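Local coordinates for putative uncharacterized protein TTHA1012 (Thermus thermophilus, PDB 2YZY) that is of unknown function but has a LolA-like fold, consistent with a periplasmic carrier that binds lipoproteins or other lipid-bearing cargo, at residues N77-L81 / T82-V86; E122-P126 / E127-W131; T181-T184 / E185-K189. All coordinates share one frame; numbering follows the deposited sequence.

Interaction 1: residues N77-L81 / T82-V86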
loop_
_atom_site.group_PDB
_atom_site.type_symbol
_atom_site.label_atom_id
_atom_site.label_comp_id
_atom_site.label_asym_id
_atom_site.label_seq_id
_atom_site.Cartn_x
_atom_site.Cartn_y
_atom_site.Cartn_z
ATOM N N ASN A 77 -5.455 12.081 7.828
ATOM C CA ASN A 77 -6.217 10.868 8.062
ATOM C C ASN A 77 -7.651 11.272 8.336
ATOM O O ASN A 77 -7.951 11.864 9.371
ATOM C CB ASN A 77 -5.649 10.078 9.243
ATOM C CG ASN A 77 -4.494 9.191 8.838
ATOM O OD1 ASN A 77 -4.682 8.188 8.147
ATOM N ND2 ASN A 77 -3.288 9.558 9.252
ATOM N N TYR A 78 -8.532 10.982 7.386
ATOM C CA TYR A 78 -9.936 11.313 7.551
ATOM C C TYR A 78 -10.675 10.119 8.139
ATOM O O TYR A 78 -10.592 8.999 7.623
ATOM C CB TYR A 78 -10.572 11.708 6.214
ATOM C CG TYR A 78 -12.027 12.096 6.364
ATOM C CD1 TYR A 78 -12.388 13.242 7.080
ATOM C CD2 TYR A 78 -13.050 11.293 5.852
ATOM C CE1 TYR A 78 -13.722 13.574 7.291
ATOM C CE2 TYR A 78 -14.394 11.619 6.057
ATOM C CZ TYR A 78 -14.721 12.761 6.779
ATOM O OH TYR A 78 -16.041 13.086 7.007
ATOM N N LEU A 79 -11.381 10.371 9.236
ATOM C CA LEU A 79 -12.153 9.340 9.921
ATOM C C LEU A 79 -13.610 9.665 9.613
ATOM O O LEU A 79 -14.179 10.612 10.151
ATOM C CB LEU A 79 -11.874 9.403 11.424
ATOM C CG LEU A 79 -10.384 9.380 11.777
ATOM C CD1 LEU A 79 -10.211 9.510 13.291
ATOM C CD2 LEU A 79 -9.746 8.088 11.262
ATOM N N TYR A 80 -14.206 8.860 8.743
ATOM C CA TYR A 80 -15.570 9.079 8.288
ATOM C C TYR A 80 -16.656 9.171 9.355
ATOM O O TYR A 80 -17.409 10.142 9.391
ATOM C CB TYR A 80 -15.946 7.992 7.279
ATOM C CG TYR A 80 -17.266 8.241 6.582
ATOM C CD1 TYR A 80 -17.333 8.995 5.408
ATOM C CD2 TYR A 80 -18.450 7.735 7.108
ATOM C CE1 TYR A 80 -18.551 9.236 4.777
ATOM C CE2 TYR A 80 -19.669 7.972 6.488
ATOM C CZ TYR A 80 -19.715 8.721 5.325
ATOM O OH TYR A 80 -20.930 8.950 4.721
ATOM N N LEU A 81 -16.736 8.172 10.226
ATOM C CA LEU A 81 -17.782 8.160 11.245
ATOM C C LEU A 81 -17.703 9.286 12.268
ATOM O O LEU A 81 -18.723 9.675 12.830
ATOM C CB LEU A 81 -17.819 6.797 11.940
ATOM C CG LEU A 81 -18.332 5.672 11.035
ATOM C CD1 LEU A 81 -18.082 4.325 11.692
ATOM C CD2 LEU A 81 -19.817 5.874 10.749
ATOM N N THR A 82 -16.511 9.826 12.499
ATOM C CA THR A 82 -16.368 10.919 13.456
ATOM C C THR A 82 -16.181 12.257 12.746
ATOM O O THR A 82 -16.102 13.303 13.392
ATOM C CB THR A 82 -15.167 10.694 14.404
ATOM O OG1 THR A 82 -13.952 10.673 13.645
ATOM C CG2 THR A 82 -15.313 9.370 15.148
ATOM N N ASN A 83 -16.131 12.218 11.415
ATOM C CA ASN A 83 -15.936 13.407 10.586
ATOM C C ASN A 83 -14.751 14.243 11.058
ATOM O O ASN A 83 -14.819 15.473 11.129
ATOM C CB ASN A 83 -17.210 14.266 10.553
ATOM C CG ASN A 83 -17.124 15.393 9.534
ATOM O OD1 ASN A 83 -16.574 15.223 8.445
ATOM N ND2 ASN A 83 -17.681 16.549 9.880
ATOM N N GLN A 84 -13.654 13.559 11.373
ATOM C CA GLN A 84 -12.438 14.219 11.827
ATOM C C GLN A 84 -11.325 14.062 10.803
ATOM O O GLN A 84 -11.119 12.977 10.255
ATOM C CB GLN A 84 -11.962 13.620 13.154
ATOM C CG GLN A 84 -12.911 13.813 14.324
ATOM C CD GLN A 84 -12.489 13.021 15.542
ATOM O OE1 GLN A 84 -12.345 11.799 15.482
ATOM N NE2 GLN A 84 -12.287 13.713 16.660
ATOM N N LEU A 85 -10.616 15.152 10.533
ATOM C CA LEU A 85 -9.482 15.108 9.620
ATOM C C LEU A 85 -8.253 15.331 10.496
ATOM O O LEU A 85 -8.016 16.442 10.975
ATOM C CB LEU A 85 -9.577 16.211 8.559
ATOM C CG LEU A 85 -8.467 16.191 7.499
ATOM C CD1 LEU A 85 -8.603 14.938 6.637
ATOM C CD2 LEU A 85 -8.547 17.445 6.636
ATOM N N VAL A 86 -7.492 14.265 10.732
ATOM C CA VAL A 86 -6.293 14.359 11.560
ATOM C C VAL A 86 -5.113 14.761 10.683
ATOM O O VAL A 86 -4.783 14.075 9.714
ATOM C CB VAL A 86 -5.985 13.005 12.257
ATOM C CG1 VAL A 86 -4.855 13.183 13.268
ATOM C CG2 VAL A 86 -7.235 12.477 12.946
HETATM O O HOH W 1 -2.744 12.211 10.444
#
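Tyr78 reaches along the hairpin to Asn83, its OH giving its proton to Asn83 OD1 at 2.6 Å. The carboxamide oxygen comes in at the edge of the phenol ring, in its plane, while the amide itself is turned 80° against the ring. Tyr78 CG stands anti to the backbone N (chi1 -178°), which sends the ring toward the turn and carries the hydroxyl past Gln84 to Asn83. The other end of that amide is also engaged, since Asn83 ND2 bonds to the backbone O of Asp194. Further from the turn, the backbones of Asn77 and Val86 bond to each other in both directions, with Val86 N to Asn77 O at 2.8 Å. Val86 O takes a second donor, a water 2.9 Å away that also accepts from Asn77 ND2; Asn77 OD1 is held by Thr68 OG1. Leu79 N donates to Gln84 O at 2.8 Å. Together these bonds make strands 75-79 and 84-88 an antiparallel hairpin, and near its turn Asn83 and Gln84 both face Leu79, a G1 beta bulge in which Asn83 takes up left-handed backbone angles. Gln84 N returns to Leu79 O at 3.2 Å, an oxygen to which Thr82 N adds a weak bond, whereas Asn83 N donates to Tyr80 O. On the face of Leu79, Gln84 and Val86, Thr82 OG1 gives its proton to Gln84 OE1 at 2.7 Å while lying 3.3 Å from Leu79 CB. On the other face, Leu85 CD1 packs against Tyr78 CB at 3.8 Å, and the Tyr78 ring meets that of Phe67.

Interaction 2: residues E122-P126 / E127-W131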
loop_
_atom_site.group_PDB
_atom_site.type_symbol
_atom_site.label_atom_id
_atom_site.label_comp_id
_atom_site.label_asym_id
_atom_site.label_seq_id
_atom_site.Cartn_x
_atom_site.Cartn_y
_atom_site.Cartn_z
ATOM N N GLU A 122 11.570 -17.412 -7.545
ATOM C CA GLU A 122 10.369 -17.003 -8.250
ATOM C C GLU A 122 9.233 -17.988 -8.042
ATOM O O GLU A 122 9.446 -19.134 -7.642
ATOM C CB GLU A 122 10.657 -16.844 -9.742
ATOM C CG GLU A 122 11.306 -18.050 -10.374
ATOM C CD GLU A 122 11.618 -17.830 -11.840
ATOM O OE1 GLU A 122 12.247 -16.801 -12.163
ATOM O OE2 GLU A 122 11.237 -18.688 -12.662
ATOM N N VAL A 123 8.019 -17.526 -8.307
ATOM C CA VAL A 123 6.837 -18.356 -8.153
ATOM C C VAL A 123 5.772 -17.884 -9.126
ATOM O O VAL A 123 5.630 -16.686 -9.377
ATOM C CB VAL A 123 6.278 -18.279 -6.710
ATOM C CG1 VAL A 123 5.896 -16.842 -6.371
ATOM C CG2 VAL A 123 5.075 -19.199 -6.565
ATOM N N ARG A 124 5.029 -18.827 -9.690
ATOM C CA ARG A 124 3.982 -18.471 -10.629
ATOM C C ARG A 124 2.713 -18.076 -9.891
ATOM O O ARG A 124 2.180 -18.844 -9.088
ATOM C CB ARG A 124 3.694 -19.634 -11.581
ATOM C CG ARG A 124 2.434 -19.438 -12.411
ATOM C CD ARG A 124 2.329 -20.430 -13.564
ATOM N NE ARG A 124 3.128 -20.020 -14.717
ATOM C CZ ARG A 124 4.445 -20.167 -14.815
ATOM N NH1 ARG A 124 5.132 -20.727 -13.828
ATOM N NH2 ARG A 124 5.078 -19.747 -15.902
ATOM N N LEU A 125 2.246 -16.863 -10.162
ATOM C CA LEU A 125 1.032 -16.346 -9.551
ATOM C C LEU A 125 0.007 -16.153 -10.663
ATOM O O LEU A 125 0.343 -16.241 -11.845
ATOM C CB LEU A 125 1.311 -15.006 -8.862
ATOM C CG LEU A 125 2.380 -14.995 -7.765
ATOM C CD1 LEU A 125 2.533 -13.584 -7.214
ATOM C CD2 LEU A 125 1.994 -15.961 -6.661
ATOM N N PRO A 126 -1.259 -15.897 -10.302
ATOM C CA PRO A 126 -2.299 -15.698 -11.315
ATOM C C PRO A 126 -1.907 -14.637 -12.343
ATOM O O PRO A 126 -2.170 -14.789 -13.537
ATOM C CB PRO A 126 -3.506 -15.283 -10.482
ATOM C CG PRO A 126 -3.313 -16.069 -9.225
ATOM C CD PRO A 126 -1.837 -15.875 -8.947
ATOM N N GLU A 127 -1.271 -13.568 -11.871
ATOM C CA GLU A 127 -0.840 -12.477 -12.739
ATOM C C GLU A 127 0.353 -12.877 -13.606
ATOM O O GLU A 127 0.679 -12.196 -14.578
ATOM C CB GLU A 127 -0.458 -11.250 -11.903
ATOM C CG GLU A 127 -1.584 -10.655 -11.062
ATOM C CD GLU A 127 -2.102 -11.603 -9.997
ATOM O OE1 GLU A 127 -1.277 -12.260 -9.325
ATOM O OE2 GLU A 127 -3.335 -11.683 -9.822
ATOM N N GLY A 128 1.002 -13.980 -13.244
ATOM C CA GLY A 128 2.154 -14.443 -13.995
ATOM C C GLY A 128 3.346 -14.711 -13.096
ATOM O O GLY A 128 3.212 -14.750 -11.872
ATOM N N MET A 129 4.518 -14.896 -13.694
ATOM C CA MET A 129 5.718 -15.158 -12.912
ATOM C C MET A 129 6.068 -13.961 -12.041
ATOM O O MET A 129 6.023 -12.815 -12.489
ATOM C CB MET A 129 6.899 -15.495 -13.825
ATOM C CG MET A 129 6.785 -16.846 -14.513
ATOM S SD MET A 129 6.447 -18.177 -13.342
ATOM C CE MET A 129 7.769 -17.937 -12.160
ATOM N N ALA A 130 6.415 -14.239 -10.792
ATOM C CA ALA A 130 6.766 -13.189 -9.852
ATOM C C ALA A 130 7.972 -13.582 -9.017
ATOM O O ALA A 130 8.281 -14.767 -8.865
ATOM C CB ALA A 130 5.584 -12.904 -8.936
ATOM N N TRP A 131 8.656 -12.576 -8.490
ATOM C CA TRP A 131 9.802 -12.797 -7.622
ATOM C C TRP A 131 9.264 -12.843 -6.202
ATOM O O TRP A 131 8.381 -12.058 -5.845
ATOM C CB TRP A 131 10.794 -11.636 -7.706
ATOM C CG TRP A 131 11.582 -11.557 -8.967
ATOM C CD1 TRP A 131 12.493 -12.465 -9.426
ATOM C CD2 TRP A 131 11.581 -10.477 -9.907
ATOM N NE1 TRP A 131 13.064 -12.014 -10.591
ATOM C CE2 TRP A 131 12.524 -10.796 -10.910
ATOM C CE3 TRP A 131 10.878 -9.268 -9.998
ATOM C CZ2 TRP A 131 12.782 -9.948 -11.993
ATOM C CZ3 TRP A 131 11.136 -8.423 -11.077
ATOM C CH2 TRP A 131 12.082 -8.771 -12.059
#
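Glu127 folds back over Pro126, the two side chains lying side by side and pointing the same way. A bend at chi2 (63°) swings the carboxylate over the proline ring, with Glu127 OE1 3.7 Å from Pro126 CD. Gly128 follows, closing the type I turn from Leu125: its N bonds to Leu125 O at 2.7 Å, and its O takes Leu125 N. Its positive phi of 129° would jam a CB against the carbonyl oxygen of Glu127. This two-residue turn joins strands 116-125 and 128-136 in an antiparallel hairpin, and 116-125 is an outermost strand of the antiparallel array, as counted within this chain. Met129 comes next, on the face of Glu122 and Arg124. Its chain bends at both chi2 and chi3, curling across to strand 116-125 so that CE lies 3.6 Å from Glu122 OE2 and equally near Val123 C. The sulfur packs on Arg124 CB at 3.6 Å and sits over one face of the Arg124 guanidinium, though there it is modelled too close for the approach to carry weight. Replacing Met129 with alanine is likely to open a gap between the side chains of Arg124 and Glu122, leaving the Glu122 chain without its methyl neighbour. Ala130 turns to the other face, where its CB meets Leu125 CD1 at 3.6 Å beside Tyr149. Its backbone pairs with Val123 in both directions, Val123 N to Ala130 O at 2.8 Å. Trp131 ends the segment opposite Glu122 as a non-hydrogen-bonded pair; its side chain turns to Ile150 and Lys152, the lysine that also forms a salt bridge with Glu122 OE1.

Interaction 3: residues T181-T184 / E185-K189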
loop_
_atom_site.group_PDB
_atom_site.type_symbol
_atom_site.label_atom_id
_atom_site.label_comp_id
_atom_site.label_asym_id
_atom_site.label_seq_id
_atom_site.Cartn_x
_atom_site.Cartn_y
_atom_site.Cartn_z
ATOM N N THR A 181 -2.674 5.429 -14.850
ATOM C CA THR A 181 -3.655 6.428 -15.228
ATOM C C THR A 181 -3.080 7.829 -15.088
ATOM O O THR A 181 -1.864 8.015 -15.050
ATOM C CB THR A 181 -4.892 6.284 -14.315
ATOM O OG1 THR A 181 -5.899 7.230 -14.693
ATOM C CG2 THR A 181 -4.496 6.509 -12.857
ATOM N N ASN A 182 -3.963 8.818 -15.059
ATOM C CA ASN A 182 -3.543 10.189 -14.858
ATOM C C ASN A 182 -4.332 10.686 -13.659
ATOM O O ASN A 182 -5.531 10.425 -13.544
ATOM C CB ASN A 182 -3.837 11.058 -16.081
ATOM C CG ASN A 182 -3.313 12.470 -15.915
ATOM O OD1 ASN A 182 -2.243 12.677 -15.337
ATOM N ND2 ASN A 182 -4.053 13.447 -16.427
ATOM N N LEU A 183 -3.658 11.389 -12.761
ATOM C CA LEU A 183 -4.301 11.903 -11.561
ATOM C C LEU A 183 -3.828 13.318 -11.314
ATOM O O LEU A 183 -2.752 13.712 -11.780
ATOM C CB LEU A 183 -3.945 11.021 -10.362
ATOM C CG LEU A 183 -4.363 9.554 -10.461
ATOM C CD1 LEU A 183 -3.611 8.728 -9.419
ATOM C CD2 LEU A 183 -5.873 9.432 -10.265
ATOM N N THR A 184 -4.623 14.080 -10.573
ATOM C CA THR A 184 -4.277 15.460 -10.269
ATOM C C THR A 184 -4.332 15.732 -8.773
ATOM O O THR A 184 -4.922 14.969 -8.006
ATOM C CB THR A 184 -5.241 16.437 -10.950
ATOM O OG1 THR A 184 -6.553 16.280 -10.388
ATOM C CG2 THR A 184 -5.293 16.181 -12.452
ATOM N N GLU A 185 -3.720 16.836 -8.358
ATOM C CA GLU A 185 -3.731 17.199 -6.953
ATOM C C GLU A 185 -5.158 17.511 -6.504
ATOM O O GLU A 185 -5.532 17.225 -5.369
ATOM C CB GLU A 185 -2.818 18.407 -6.697
ATOM C CG GLU A 185 -3.181 19.667 -7.465
ATOM C CD GLU A 185 -2.338 20.857 -7.040
ATOM O OE1 GLU A 185 -1.094 20.745 -7.070
ATOM O OE2 GLU A 185 -2.917 21.905 -6.677
ATOM N N ALA A 186 -5.962 18.086 -7.396
ATOM C CA ALA A 186 -7.342 18.413 -7.056
ATOM C C ALA A 186 -8.089 17.144 -6.665
ATOM O O ALA A 186 -8.933 17.155 -5.767
ATOM C CB ALA A 186 -8.037 19.089 -8.237
ATOM N N GLN A 187 -7.781 16.047 -7.345
ATOM C CA GLN A 187 -8.432 14.782 -7.034
ATOM C C GLN A 187 -7.906 14.186 -5.733
ATOM O O GLN A 187 -8.674 13.899 -4.817
ATOM C CB GLN A 187 -8.208 13.761 -8.156
ATOM C CG GLN A 187 -8.883 14.092 -9.472
ATOM C CD GLN A 187 -8.455 13.151 -10.584
ATOM O OE1 GLN A 187 -7.267 12.862 -10.744
ATOM N NE2 GLN A 187 -9.418 12.680 -11.365
ATOM N N LEU A 188 -6.591 14.012 -5.645
ATOM C CA LEU A 188 -6.001 13.384 -4.467
ATOM C C LEU A 188 -6.008 14.182 -3.168
ATOM O O LEU A 188 -5.912 13.598 -2.083
ATOM C CB LEU A 188 -4.581 12.914 -4.796
ATOM C CG LEU A 188 -4.489 11.998 -6.023
ATOM C CD1 LEU A 188 -3.088 11.408 -6.096
ATOM C CD2 LEU A 188 -5.527 10.884 -5.945
ATOM N N LYS A 189 -6.127 15.503 -3.261
ATOM C CA LYS A 189 -6.157 16.326 -2.056
ATOM C C LYS A 189 -7.558 16.791 -1.679
ATOM O O LYS A 189 -7.719 17.692 -0.853
ATOM C CB LYS A 189 -5.236 17.539 -2.213
ATOM C CG LYS A 189 -3.758 17.186 -2.212
ATOM C CD LYS A 189 -2.885 18.436 -2.189
ATOM C CE LYS A 189 -3.105 19.294 -3.421
ATOM N NZ LYS A 189 -2.259 20.523 -3.415
#
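Thr184 and Gln187 grip each other reciprocally at the start of helix 185-188. Thr184, the N-cap, accepts from Gln187 N through OG1 at 3.3 Å, while its own N donates to Gln187 OE1 at 2.9 Å, the amide oxygen reached from 23° off the carbonyl plane. This is a capping box, with glutamine supplying the side-chain acceptor. With chi1 of 66°, OG1 is tucked between the backbone N and the carbonyl carbon of Thr184, turned back over the first turn of the helix; Gln187, extended beyond CG, runs past it, CG 3.3 Å from the hydroxyl oxygen. Thr184 O is then taken by Leu188 N at 3.0 Å, with only a weak extra bond from Gln187 N. The tight part of the contact is this cap together with the approach of Gln187 to Leu183: Gln187 OE1 also lies 3.2 Å from Leu183 CA, the two side chains crossing at about a right angle. Leu183 and Leu188 barely touch each other, their CD1 methyls 4.3 Å apart, yet both are buried, resting on Tyr45 of strand 39-47, with Leu188 reaching Leu47 too, and so fasten the short helix to the sheet. The exposed side is slack by comparison. Ala186 offers just its CB near Thr184 OG1. Glu185 leaves the backbone away from the preceding loop, and its carboxylate forms a long salt bridge with Lys189 (Glu185 OE2 to Lys189 NZ, 3.6 Å). The chemistry thus divides in two: neutral side chains satisfy the backbone N-H groups of Thr184 and Gln187 at the helix start, where a carboxylate is often found in the box, while the Glu185–Lys189 pair is long and takes no hydrogen bond in the box.

Overall arrangement
Along the chain the three contacts come in series: interaction 1, then interaction 2, then interaction 3. The first two are tight hairpins in the antiparallel strand array, on opposite sides of the chain's centre, with centres about 38 Å apart and nearest atoms about 27 Å apart. Interaction 3 is a helix cap after strand 169-180; its centre lies about 20 Å from that of interaction 1 and about 31 Å from that of interaction 2. None touches another. Interaction 2 includes one of the two outermost strands, 116-125; the other, 196-199, flanks strand 84-88. Interactions 1 and 2 thus lie toward the two ends of the strand array of a LolA-like fold, and interaction 3 caps a helix resting on strand 39-47.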